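Local coordinates for 49 protein (Murid herpesvirus 4, PDB 6A4V) that interacts with host poly(ADP-ribose) polymerase 1 and facilitates replication of this gammaherpesvirus, probably through that interaction, at residues 65-69 with 253-257; 73-77 with 298-302; 79-83 with 239-243; 274-278 with 307-311. One frame throughout, in Å; residues are numbered along the deposited sequence.

Contact 1 (65-69 with 253-257); sequences CLCKL and HVKEL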
loop_
_atom_site.group_PDB
_atom_site.type_symbol
_atom_site.label_atom_id
_atom_site.label_comp_id
_atom_site.label_asym_id
_atom_site.label_seq_id
_atom_site.Cartn_x
_atom_site.Cartn_y
_atom_site.Cartn_z
ATOM N N CYS B 65 -12.856 16.970 -14.505
ATOM C CA CYS B 65 -12.720 15.567 -14.944
ATOM C C CYS B 65 -11.442 14.984 -14.331
ATOM O O CYS B 65 -11.420 13.859 -13.796
ATOM C CB CYS B 65 -12.798 15.495 -16.459
ATOM S SG CYS B 65 -13.023 13.793 -17.047
ATOM N N LEU B 66 -10.388 15.804 -14.287
ATOM C CA LEU B 66 -9.137 15.338 -13.864
ATOM C C LEU B 66 -9.129 15.061 -12.362
ATOM O O LEU B 66 -8.649 14.001 -11.969
ATOM C CB LEU B 66 -8.071 16.352 -14.229
ATOM C CG LEU B 66 -7.701 16.275 -15.692
ATOM C CD1 LEU B 66 -6.750 17.413 -16.006
ATOM C CD2 LEU B 66 -7.068 14.920 -15.989
ATOM N N CYS B 67 -9.669 15.989 -11.560
ATOM C CA CYS B 67 -9.834 15.720 -10.125
ATOM C C CYS B 67 -10.569 14.372 -10.005
ATOM O O CYS B 67 -10.156 13.518 -9.307
ATOM C CB CYS B 67 -10.583 16.869 -9.445
ATOM S SG CYS B 67 -9.751 18.483 -9.591
ATOM N N LYS B 68 -11.648 14.193 -10.774
ATOM C CA LYS B 68 -12.533 13.080 -10.595
ATOM C C LYS B 68 -11.729 11.808 -10.832
ATOM O O LYS B 68 -11.860 10.846 -10.055
ATOM C CB LYS B 68 -13.731 13.135 -11.549
ATOM C CG LYS B 68 -14.679 14.309 -11.359
ATOM C CD LYS B 68 -16.207 13.991 -11.391
ATOM C CE LYS B 68 -17.037 15.087 -12.054
ATOM N NZ LYS B 68 -17.912 14.551 -13.135
ATOM N N LEU B 69 -10.835 11.885 -11.820
ATOM C CA LEU B 69 -10.003 10.840 -12.242
ATOM C C LEU B 69 -8.953 10.526 -11.196
ATOM O O LEU B 69 -8.553 9.379 -11.118
ATOM C CB LEU B 69 -9.318 11.200 -13.561
ATOM C CG LEU B 69 -10.221 11.010 -14.785
ATOM C CD1 LEU B 69 -9.591 11.623 -16.019
ATOM C CD2 LEU B 69 -10.578 9.546 -14.979
ATOM N N HIS B 253 -14.515 7.617 -17.459
ATOM C CA HIS B 253 -14.312 9.052 -17.288
ATOM C C HIS B 253 -13.042 9.428 -18.002
ATOM O O HIS B 253 -12.966 10.567 -18.426
ATOM C CB HIS B 253 -14.264 9.554 -15.864
ATOM C CG HIS B 253 -15.583 9.824 -15.236
ATOM N ND1 HIS B 253 -16.268 11.016 -15.436
ATOM C CD2 HIS B 253 -16.280 9.106 -14.320
ATOM C CE1 HIS B 253 -17.353 10.986 -14.686
ATOM N NE2 HIS B 253 -17.408 9.805 -14.017
ATOM N N VAL B 254 -12.083 8.491 -18.177
ATOM C CA VAL B 254 -10.971 8.824 -19.087
ATOM C C VAL B 254 -11.537 9.097 -20.498
ATOM O O VAL B 254 -11.140 10.059 -21.170
ATOM C CB VAL B 254 -9.843 7.758 -19.013
ATOM C CG1 VAL B 254 -8.781 7.974 -20.088
ATOM C CG2 VAL B 254 -9.143 7.821 -17.628
ATOM N N LYS B 255 -12.510 8.290 -20.966
ATOM C CA LYS B 255 -13.035 8.561 -22.342
ATOM C C LYS B 255 -13.762 9.907 -22.423
ATOM O O LYS B 255 -13.579 10.570 -23.399
ATOM C CB LYS B 255 -13.875 7.407 -22.862
ATOM C CG LYS B 255 -12.971 6.402 -23.577
ATOM C CD LYS B 255 -13.396 5.011 -23.394
ATOM C CE LYS B 255 -12.328 3.997 -23.746
ATOM N NZ LYS B 255 -12.681 2.688 -23.131
ATOM N N GLU B 256 -14.509 10.268 -21.367
ATOM C CA GLU B 256 -15.133 11.498 -21.251
ATOM C C GLU B 256 -14.089 12.605 -21.359
ATOM O O GLU B 256 -14.301 13.531 -22.109
ATOM C CB GLU B 256 -15.884 11.634 -19.927
ATOM C CG GLU B 256 -16.333 13.048 -19.681
ATOM C CD GLU B 256 -17.128 13.371 -18.433
ATOM O OE1 GLU B 256 -17.984 14.236 -18.561
ATOM O OE2 GLU B 256 -16.850 12.834 -17.334
ATOM N N LEU B 257 -13.011 12.538 -20.554
ATOM C CA LEU B 257 -11.999 13.569 -20.583
ATOM C C LEU B 257 -11.457 13.736 -22.007
ATOM O O LEU B 257 -11.165 14.845 -22.386
ATOM C CB LEU B 257 -10.849 13.212 -19.641
ATOM C CG LEU B 257 -9.600 14.106 -19.766
ATOM C CD1 LEU B 257 -9.750 15.351 -18.930
ATOM C CD2 LEU B 257 -8.359 13.388 -19.334
HETATM O O HOH W 1 -16.603 15.228 -15.588
#
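Cys-65, Leu-66 and Leu-69 of helix 61-85 pack on Val-254 and Leu-257 of helix 238-262 in an antiparallel helix pair belonging to an all-helical bundle. The axes of the short segments come within 9.9 Å and cross at -160°, with the CA of Cys-65 nearest that of Leu-257 at one end and the CA of Leu-69 nearest that of His-253 at the other. The apolar part is centred on Leu-257. Its CB is met by Cys-65 SG at 3.4 Å, a sulfur carried there by a first torsion that sets SG opposite the backbone N (chi1 -167°). The two methyls of Leu-257 divide their work: CD1 lies against Cys-65 CB and Leu-66 CG, while CD2 faces Leu-66 CD2 and Leu-69 CD1. The Leu-69 side chain crosses that of Val-254 at about a right angle, its CD2 tight at 3.5 Å from Val-254 CG2. Leu-282 of helix 274-289 and Leu-305 of helix 295-312 extend this core. The polar part lies along one flank. His-253 ND1 donates to Glu-256 OE2 over 2.7 Å, a bent bond (135°) whose acceptor is tilted from the imidazole plane. Lys-68 NZ and the carboxylate of Glu-256, probably drawn together by opposite charge, are bridged by a water, which accepts from Lys-68 NZ at 2.9 Å and donates to Glu-256 OE2 at 3.0 Å.

Contact 2 (73-77 with 298-302); sequences CKICQ and FDEIL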
loop_
_atom_site.group_PDB
_atom_site.type_symbol
_atom_site.label_atom_id
_atom_site.label_comp_id
_atom_site.label_asym_id
_atom_site.label_seq_id
_atom_site.Cartn_x
_atom_site.Cartn_y
_atom_site.Cartn_z
ATOM N N CYS B 73 -8.471 7.128 -9.467
ATOM C CA CYS B 73 -7.203 6.371 -9.506
ATOM C C CYS B 73 -6.744 5.858 -8.119
ATOM O O CYS B 73 -6.250 4.669 -7.932
ATOM C CB CYS B 73 -6.110 7.291 -10.024
ATOM S SG CYS B 73 -4.766 6.270 -10.604
ATOM N N LYS B 74 -6.778 6.740 -7.113
ATOM C CA LYS B 74 -6.443 6.326 -5.749
ATOM C C LYS B 74 -7.370 5.179 -5.363
ATOM O O LYS B 74 -6.919 4.069 -4.952
ATOM C CB LYS B 74 -6.572 7.508 -4.814
ATOM C CG LYS B 74 -5.335 8.403 -4.861
ATOM C CD LYS B 74 -5.652 9.891 -4.933
ATOM C CE LYS B 74 -4.415 10.739 -5.188
ATOM N NZ LYS B 74 -4.741 12.058 -5.783
ATOM N N ILE B 75 -8.663 5.428 -5.533
ATOM C CA ILE B 75 -9.635 4.489 -5.009
ATOM C C ILE B 75 -9.397 3.136 -5.643
ATOM O O ILE B 75 -9.237 2.155 -4.961
ATOM C CB ILE B 75 -11.079 4.943 -5.201
ATOM C CG1 ILE B 75 -11.388 6.060 -4.217
ATOM C CG2 ILE B 75 -12.001 3.724 -5.015
ATOM C CD1 ILE B 75 -12.760 6.711 -4.433
ATOM N N CYS B 76 -9.290 3.086 -6.956
ATOM C CA CYS B 76 -9.069 1.750 -7.629
ATOM C C CYS B 76 -7.788 1.043 -7.151
ATOM O O CYS B 76 -7.743 -0.176 -6.973
ATOM C CB CYS B 76 -9.019 1.956 -9.143
ATOM S SG CYS B 76 -10.625 2.374 -9.858
ATOM N N GLN B 77 -6.721 1.818 -7.002
ATOM C CA GLN B 77 -5.475 1.373 -6.555
ATOM C C GLN B 77 -5.612 0.797 -5.149
ATOM O O GLN B 77 -5.120 -0.331 -4.855
ATOM C CB GLN B 77 -4.457 2.515 -6.523
ATOM C CG GLN B 77 -3.082 2.058 -6.033
ATOM C CD GLN B 77 -2.003 3.113 -6.133
ATOM O OE1 GLN B 77 -2.176 4.273 -5.741
ATOM N NE2 GLN B 77 -0.797 2.654 -6.453
ATOM N N PHE B 298 -1.297 2.143 -11.721
ATOM C CA PHE B 298 -1.976 3.275 -11.021
ATOM C C PHE B 298 -0.975 4.366 -10.693
ATOM O O PHE B 298 -1.289 5.548 -10.958
ATOM C CB PHE B 298 -2.685 2.845 -9.745
ATOM C CG PHE B 298 -3.853 1.952 -10.026
ATOM C CD1 PHE B 298 -5.028 2.488 -10.547
ATOM C CD2 PHE B 298 -3.705 0.568 -9.968
ATOM C CE1 PHE B 298 -6.108 1.662 -10.819
ATOM C CE2 PHE B 298 -4.770 -0.253 -10.286
ATOM C CZ PHE B 298 -5.980 0.305 -10.628
ATOM N N ASP B 299 0.233 3.975 -10.267
ATOM C CA ASP B 299 1.229 4.970 -9.931
ATOM C C ASP B 299 1.590 5.808 -11.155
ATOM O O ASP B 299 1.753 7.010 -11.084
ATOM C CB ASP B 299 2.495 4.349 -9.323
ATOM C CG ASP B 299 2.390 3.913 -7.854
ATOM O OD1 ASP B 299 1.766 4.667 -7.086
ATOM O OD2 ASP B 299 3.012 2.836 -7.474
ATOM N N GLU B 300 1.857 5.148 -12.282
ATOM C CA GLU B 300 2.124 5.915 -13.542
ATOM C C GLU B 300 0.955 6.817 -13.948
ATOM O O GLU B 300 1.130 7.971 -14.307
ATOM C CB GLU B 300 2.495 4.971 -14.673
ATOM C CG GLU B 300 3.500 5.630 -15.571
ATOM C CD GLU B 300 3.839 4.775 -16.749
ATOM O OE1 GLU B 300 4.078 3.492 -16.526
ATOM O OE2 GLU B 300 3.802 5.388 -17.848
ATOM N N ILE B 301 -0.267 6.313 -13.842
ATOM C CA ILE B 301 -1.412 7.144 -14.185
ATOM C C ILE B 301 -1.469 8.403 -13.319
ATOM O O ILE B 301 -1.753 9.447 -13.821
ATOM C CB ILE B 301 -2.703 6.330 -14.085
ATOM C CG1 ILE B 301 -2.812 5.292 -15.186
ATOM C CG2 ILE B 301 -3.902 7.220 -14.074
ATOM C CD1 ILE B 301 -3.842 4.230 -14.850
ATOM N N LEU B 302 -1.285 8.276 -12.010
ATOM C CA LEU B 302 -1.310 9.415 -11.093
ATOM C C LEU B 302 -0.345 10.489 -11.558
ATOM O O LEU B 302 -0.686 11.643 -11.577
ATOM C CB LEU B 302 -0.923 8.943 -9.679
ATOM C CG LEU B 302 -2.101 8.427 -8.879
ATOM C CD1 LEU B 302 -1.709 7.400 -7.837
ATOM C CD2 LEU B 302 -2.873 9.606 -8.290
#
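The Phe-298 ring lies against the backbone and side chains of Cys-73, Cys-76 and Gln-77. Gln-77 CA sits over the centre of one ring face, and Gln-77 CB makes an off-centre CH-pi contact 4.1 Å from the ring centroid. Cys-76 CB touches the ring at CE1, 3.4 Å away. Cys-73 SG comes to the edge in the ring plane, 3.8 Å from Phe-298 CD1, a sulfur-aromatic contact. With SG anti to the backbone N (chi1 -161°), the same sulfur also reaches Ile-301 CG2 and Leu-302 CG. Beyond the ring, Gln-77 runs extended past Phe-298 CB, and its NE2 gives a weak hydrogen bond of 3.3 Å to Asp-299 OD1, the amide and carboxylate planes standing 75° apart. At the margin Lys-74 lays its CE against Leu-302 CD2 at 3.6 Å. These contacts join helix 61-85 to helix 295-312 in an antiparallel pair of the helical bundle, the segment axes 9.9 Å apart at closest and their N-to-C directions 172° apart. Further out, Thr-295 is hydrogen-bonded to Gln-77 NE2 and thus helps to fix the amide. Phe-250 of helix 238-262 covers Cys-76 and Ile-301. On the dimer side, Asp-299 OD1 forms a salt bridge with Lys-196 of the second subunit, and Glu-300 OE2 forms another with Arg-99 of that subunit.

Contact 3 (79-83 with 239-243); sequences LRHNL and LLDSL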
loop_
_atom_site.group_PDB
_atom_site.type_symbol
_atom_site.label_atom_id
_atom_site.label_comp_id
_atom_site.label_asym_id
_atom_site.label_seq_id
_atom_site.Cartn_x
_atom_site.Cartn_y
_atom_site.Cartn_z
ATOM N N LEU B 79 -8.303 -0.277 -3.845
ATOM C CA LEU B 79 -9.197 -1.454 -3.887
ATOM C C LEU B 79 -8.497 -2.708 -4.447
ATOM O O LEU B 79 -8.811 -3.831 -4.049
ATOM C CB LEU B 79 -10.437 -1.138 -4.716
ATOM C CG LEU B 79 -11.406 -0.101 -4.145
ATOM C CD1 LEU B 79 -12.612 0.055 -5.071
ATOM C CD2 LEU B 79 -11.869 -0.487 -2.762
ATOM N N ARG B 80 -7.523 -2.533 -5.334
ATOM C CA ARG B 80 -6.710 -3.670 -5.795
ATOM C C ARG B 80 -5.751 -4.186 -4.703
ATOM O O ARG B 80 -5.538 -5.406 -4.589
ATOM C CB ARG B 80 -5.849 -3.274 -6.994
ATOM C CG ARG B 80 -4.932 -4.400 -7.462
ATOM C CD ARG B 80 -5.539 -5.273 -8.536
ATOM N NE ARG B 80 -6.373 -6.447 -8.276
ATOM C CZ ARG B 80 -7.181 -6.950 -9.199
ATOM N NH1 ARG B 80 -7.616 -6.178 -10.190
ATOM N NH2 ARG B 80 -7.571 -8.208 -9.136
ATOM N N HIS B 81 -5.113 -3.261 -3.986
ATOM C CA HIS B 81 -4.304 -3.633 -2.789
ATOM C C HIS B 81 -5.177 -4.507 -1.888
ATOM O O HIS B 81 -4.785 -5.603 -1.506
ATOM C CB HIS B 81 -3.707 -2.431 -2.012
ATOM C CG HIS B 81 -2.709 -1.559 -2.722
ATOM N ND1 HIS B 81 -2.303 -0.317 -2.205
ATOM C CD2 HIS B 81 -2.050 -1.681 -3.912
ATOM C CE1 HIS B 81 -1.407 0.245 -3.012
ATOM N NE2 HIS B 81 -1.230 -0.572 -4.070
ATOM N N ASN B 82 -6.411 -4.058 -1.634
ATOM C CA ASN B 82 -7.287 -4.748 -0.718
ATOM C C ASN B 82 -7.686 -6.128 -1.270
ATOM O O ASN B 82 -7.744 -7.054 -0.520
ATOM C CB ASN B 82 -8.500 -3.924 -0.298
ATOM C CG ASN B 82 -8.130 -2.804 0.644
ATOM O OD1 ASN B 82 -7.080 -2.882 1.269
ATOM N ND2 ASN B 82 -8.901 -1.724 0.671
ATOM N N LEU B 83 -7.946 -6.254 -2.572
ATOM C CA LEU B 83 -8.434 -7.531 -3.117
ATOM C C LEU B 83 -7.300 -8.561 -3.207
ATOM O O LEU B 83 -7.578 -9.744 -3.174
ATOM C CB LEU B 83 -9.140 -7.302 -4.452
ATOM C CG LEU B 83 -9.588 -8.546 -5.223
ATOM C CD1 LEU B 83 -10.782 -9.221 -4.551
ATOM C CD2 LEU B 83 -9.964 -8.174 -6.648
ATOM N N LEU B 239 -16.113 -6.692 -2.357
ATOM C CA LEU B 239 -14.940 -5.857 -2.744
ATOM C C LEU B 239 -14.704 -5.956 -4.257
ATOM O O LEU B 239 -14.450 -4.903 -4.938
ATOM C CB LEU B 239 -13.716 -6.233 -1.911
ATOM C CG LEU B 239 -12.361 -5.715 -2.392
ATOM C CD1 LEU B 239 -12.277 -4.210 -2.297
ATOM C CD2 LEU B 239 -11.251 -6.350 -1.593
ATOM N N LEU B 240 -14.723 -7.171 -4.793
ATOM C CA LEU B 240 -14.613 -7.344 -6.344
ATOM C C LEU B 240 -15.671 -6.533 -7.090
ATOM O O LEU B 240 -15.322 -5.772 -7.995
ATOM C CB LEU B 240 -14.682 -8.818 -6.706
ATOM C CG LEU B 240 -14.751 -9.241 -8.196
ATOM C CD1 LEU B 240 -13.523 -8.852 -8.974
ATOM C CD2 LEU B 240 -14.912 -10.766 -8.234
ATOM N N ASP B 241 -16.929 -6.633 -6.667
ATOM C CA ASP B 241 -17.982 -5.829 -7.258
ATOM C C ASP B 241 -17.566 -4.361 -7.290
ATOM O O ASP B 241 -17.719 -3.636 -8.274
ATOM C CB ASP B 241 -19.296 -5.889 -6.489
ATOM C CG ASP B 241 -20.039 -7.207 -6.666
ATOM O OD1 ASP B 241 -19.653 -7.977 -7.581
ATOM O OD2 ASP B 241 -20.989 -7.455 -5.881
ATOM N N SER B 242 -17.079 -3.897 -6.165
ATOM C CA SER B 242 -16.976 -2.509 -6.037
ATOM C C SER B 242 -15.799 -2.069 -6.918
ATOM O O SER B 242 -15.859 -1.016 -7.496
ATOM C CB SER B 242 -16.895 -2.127 -4.567
ATOM O OG SER B 242 -16.240 -0.925 -4.433
ATOM N N LEU B 243 -14.788 -2.933 -7.035
ATOM C CA LEU B 243 -13.563 -2.749 -7.841
ATOM C C LEU B 243 -13.948 -2.688 -9.308
ATOM O O LEU B 243 -13.453 -1.813 -10.051
ATOM C CB LEU B 243 -12.573 -3.921 -7.610
ATOM C CG LEU B 243 -11.190 -3.781 -8.223
ATOM C CD1 LEU B 243 -10.181 -4.555 -7.422
ATOM C CD2 LEU B 243 -11.113 -4.248 -9.685
#
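Leu-79 and Leu-83 on helix 61-85 face Leu-243 and Leu-239 on helix 238-262, the two segments running antiparallel with axes 10.0 Å apart at their closest and a crossing angle of -154°. The CA atoms of Leu-79 and Leu-243 are 6.0 Å apart, and those of Leu-83 and Leu-239 are also neighbours, so the leucines of one helix meet those of the other one turn at a time. No hydrogen bond crosses the interface. In Leu-239 a first torsion of 166°, with CG anti to the backbone N, carries CG across to the facing helix, where the branch splits: CD2 presses on the backbone, 3.4 Å from Leu-83 CA, and also lies beside Asn-82 CB, whereas CD1 meets Leu-79 CD2 at 3.8 Å as the two side chains slide past each other in opposite directions. Leu-243 uses CD1 between the turns, 3.7 Å from both Leu-79 O and Leu-83 CD2, the Leu-83 and Leu-243 side chains crossing at about a right angle. On one flank Leu-79 CD1 rests beside Ser-242 OG at 3.8 Å. On another, Arg-80 is bent at chi2 and chi3 so that Leu-243 CD1 lies over one face of the guanidinium, toward its rim, while NH1 is hydrogen-bonded to Asn-293. Tyr-40 closes the end near Leu-239, where its backbone O accepts from Asn-82 ND2. The arrangement is an antiparallel helix pair packed through leucines, in a bundle fold whose modelled residues are about three-quarters helix.

Contact 4 (274-278 with 307-311); sequences VVWAK and GLQIY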
loop_
_atom_site.group_PDB
_atom_site.type_symbol
_atom_site.label_atom_id
_atom_site.label_comp_id
_atom_site.label_asym_id
_atom_site.label_seq_id
_atom_site.Cartn_x
_atom_site.Cartn_y
_atom_site.Cartn_z
ATOM N N VAL B 274 1.771 19.008 -25.574
ATOM C CA VAL B 274 2.049 18.053 -24.482
ATOM C C VAL B 274 0.732 17.513 -23.879
ATOM O O VAL B 274 0.749 16.450 -23.236
ATOM C CB VAL B 274 2.985 18.665 -23.414
ATOM C CG1 VAL B 274 2.287 19.716 -22.576
ATOM C CG2 VAL B 274 3.626 17.620 -22.506
ATOM N N VAL B 275 -0.389 18.226 -24.070
ATOM C CA VAL B 275 -1.719 17.713 -23.705
ATOM C C VAL B 275 -1.998 16.443 -24.518
ATOM O O VAL B 275 -2.181 15.360 -23.956
ATOM C CB VAL B 275 -2.841 18.745 -23.927
ATOM C CG1 VAL B 275 -4.217 18.149 -23.663
ATOM C CG2 VAL B 275 -2.639 19.983 -23.080
ATOM N N TRP B 276 -2.011 16.592 -25.845
ATOM C CA TRP B 276 -2.326 15.501 -26.778
ATOM C C TRP B 276 -1.448 14.270 -26.512
ATOM O O TRP B 276 -1.900 13.133 -26.725
ATOM C CB TRP B 276 -2.213 15.994 -28.226
ATOM C CG TRP B 276 -3.344 16.906 -28.595
ATOM C CD1 TRP B 276 -3.306 18.248 -28.868
ATOM C CD2 TRP B 276 -4.724 16.522 -28.667
ATOM N NE1 TRP B 276 -4.565 18.717 -29.131
ATOM C CE2 TRP B 276 -5.455 17.678 -29.015
ATOM C CE3 TRP B 276 -5.399 15.310 -28.476
ATOM C CZ2 TRP B 276 -6.840 17.648 -29.178
ATOM C CZ3 TRP B 276 -6.764 15.281 -28.639
ATOM C CH2 TRP B 276 -7.470 16.436 -28.986
ATOM N N ALA B 277 -0.230 14.523 -26.009
ATOM C CA ALA B 277 0.800 13.525 -25.704
ATOM C C ALA B 277 0.536 12.768 -24.397
ATOM O O ALA B 277 0.684 11.533 -24.326
ATOM C CB ALA B 277 2.137 14.225 -25.626
ATOM N N LYS B 278 0.297 13.537 -23.332
ATOM C CA LYS B 278 -0.114 13.012 -22.089
ATOM C C LYS B 278 -1.446 12.285 -22.285
ATOM O O LYS B 278 -1.618 11.165 -21.774
ATOM C CB LYS B 278 -0.155 14.113 -21.023
ATOM C CG LYS B 278 1.221 14.555 -20.543
ATOM C CD LYS B 278 1.241 15.540 -19.370
ATOM C CE LYS B 278 2.647 15.979 -18.998
ATOM N NZ LYS B 278 3.428 14.881 -18.379
ATOM N N GLY B 307 0.588 15.590 -14.173
ATOM C CA GLY B 307 1.180 16.283 -15.346
ATOM C C GLY B 307 0.133 17.083 -16.120
ATOM O O GLY B 307 0.403 18.167 -16.581
ATOM N N LEU B 308 -1.054 16.502 -16.297
ATOM C CA LEU B 308 -2.083 17.027 -17.178
ATOM C C LEU B 308 -2.739 18.271 -16.558
ATOM O O LEU B 308 -2.955 19.252 -17.243
ATOM C CB LEU B 308 -3.099 15.914 -17.475
ATOM C CG LEU B 308 -2.821 15.130 -18.753
ATOM C CD1 LEU B 308 -3.583 13.798 -18.776
ATOM C CD2 LEU B 308 -3.178 15.957 -19.954
ATOM N N GLN B 309 -3.047 18.203 -15.270
ATOM C CA GLN B 309 -3.406 19.329 -14.442
ATOM C C GLN B 309 -2.337 20.423 -14.553
ATOM O O GLN B 309 -2.649 21.601 -14.656
ATOM C CB GLN B 309 -3.568 18.920 -12.969
ATOM C CG GLN B 309 -4.998 18.532 -12.605
ATOM C CD GLN B 309 -5.205 17.953 -11.222
ATOM O OE1 GLN B 309 -6.338 17.703 -10.808
ATOM N NE2 GLN B 309 -4.123 17.721 -10.490
ATOM N N ILE B 310 -1.066 20.049 -14.456
ATOM C CA ILE B 310 -0.098 21.083 -14.352
ATOM C C ILE B 310 -0.141 21.854 -15.670
ATOM O O ILE B 310 -0.276 23.051 -15.648
ATOM C CB ILE B 310 1.297 20.551 -13.966
ATOM C CG1 ILE B 310 1.374 20.195 -12.476
ATOM C CG2 ILE B 310 2.405 21.525 -14.367
ATOM C CD1 ILE B 310 0.648 21.152 -11.546
ATOM N N TYR B 311 -0.129 21.149 -16.802
ATOM C CA TYR B 311 -0.139 21.833 -18.081
ATOM C C TYR B 311 -1.414 22.681 -18.273
ATOM O O TYR B 311 -1.285 23.883 -18.534
ATOM C CB TYR B 311 0.052 20.864 -19.246
ATOM C CG TYR B 311 0.478 21.573 -20.506
ATOM C CD1 TYR B 311 -0.419 21.801 -21.540
ATOM C CD2 TYR B 311 1.766 22.079 -20.643
ATOM C CE1 TYR B 311 -0.037 22.465 -22.698
ATOM C CE2 TYR B 311 2.163 22.753 -21.789
ATOM C CZ TYR B 311 1.259 22.940 -22.822
ATOM O OH TYR B 311 1.646 23.575 -23.962
#
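The hairpin of helices 274-289 and 295-312, the last two of the modelled chain, brings Lys-278 and Val-275 against Gly-307, Leu-308 and Tyr-311. Lys-278 reaches across to helix 295-312. Its CB touches Leu-308 CG at 3.6 Å and Leu-308 CD2 at 3.7 Å, so the leucine branch packs on the root of the lysine. Farther out, CD passes 3.8 Å from Gly-307 C, and CE lies 3.9 Å from Gly-307 CA. The aliphatic chain stays extended to CE and bends only at its last torsion (chi4 -70°), which turns NZ past the glycine, whose lack of a side chain leaves the lysine room to run close to the backbone. The two segments are antiparallel, their axes 10.0 Å apart and crossing at -164°, as in a helical hairpin whose arms pack along their length. Val-275 and Leu-308 have the nearest CA atoms, yet their side chains meet loosely, CG1 and CD2 being 4.4 Å apart. At the open end of the hairpin Val-274 lies on one face of the Tyr-311 ring, modelled too close for the detail to be trusted, and Val-275 CG2 comes to the same ring obliquely. Val-275 also packs on Val-261 of helix 238-262. The ammonium of Lys-278 forms a salt bridge with Glu-206 of the second subunit, and Phe-211 of that subunit packs on Val-274.

Overall arrangement
Helix 61-85 carries contacts 1, 2 and 3 in chain order: it meets helix 238-262 at contacts 1 and 3, whose centres are about 20 Å apart, and helix 295-312 at contact 2, about 13 Å from the centre of each. Contact 4 pairs helix 295-312 with helix 274-289, about 13 Å from contact 1 centre to centre; there Leu-66 packs on the backbone of Leu-308. Along the chain contact 3 falls within the span of contact 1, and contact 4 opens after both have closed. All four pairs are antiparallel. Contacts 1 to 3 join an early helix to the C-terminal part. Contacts 2 and 4 reach the second subunit, as does His-81 beside contact 3, so this bundle contributes to the dimer interface.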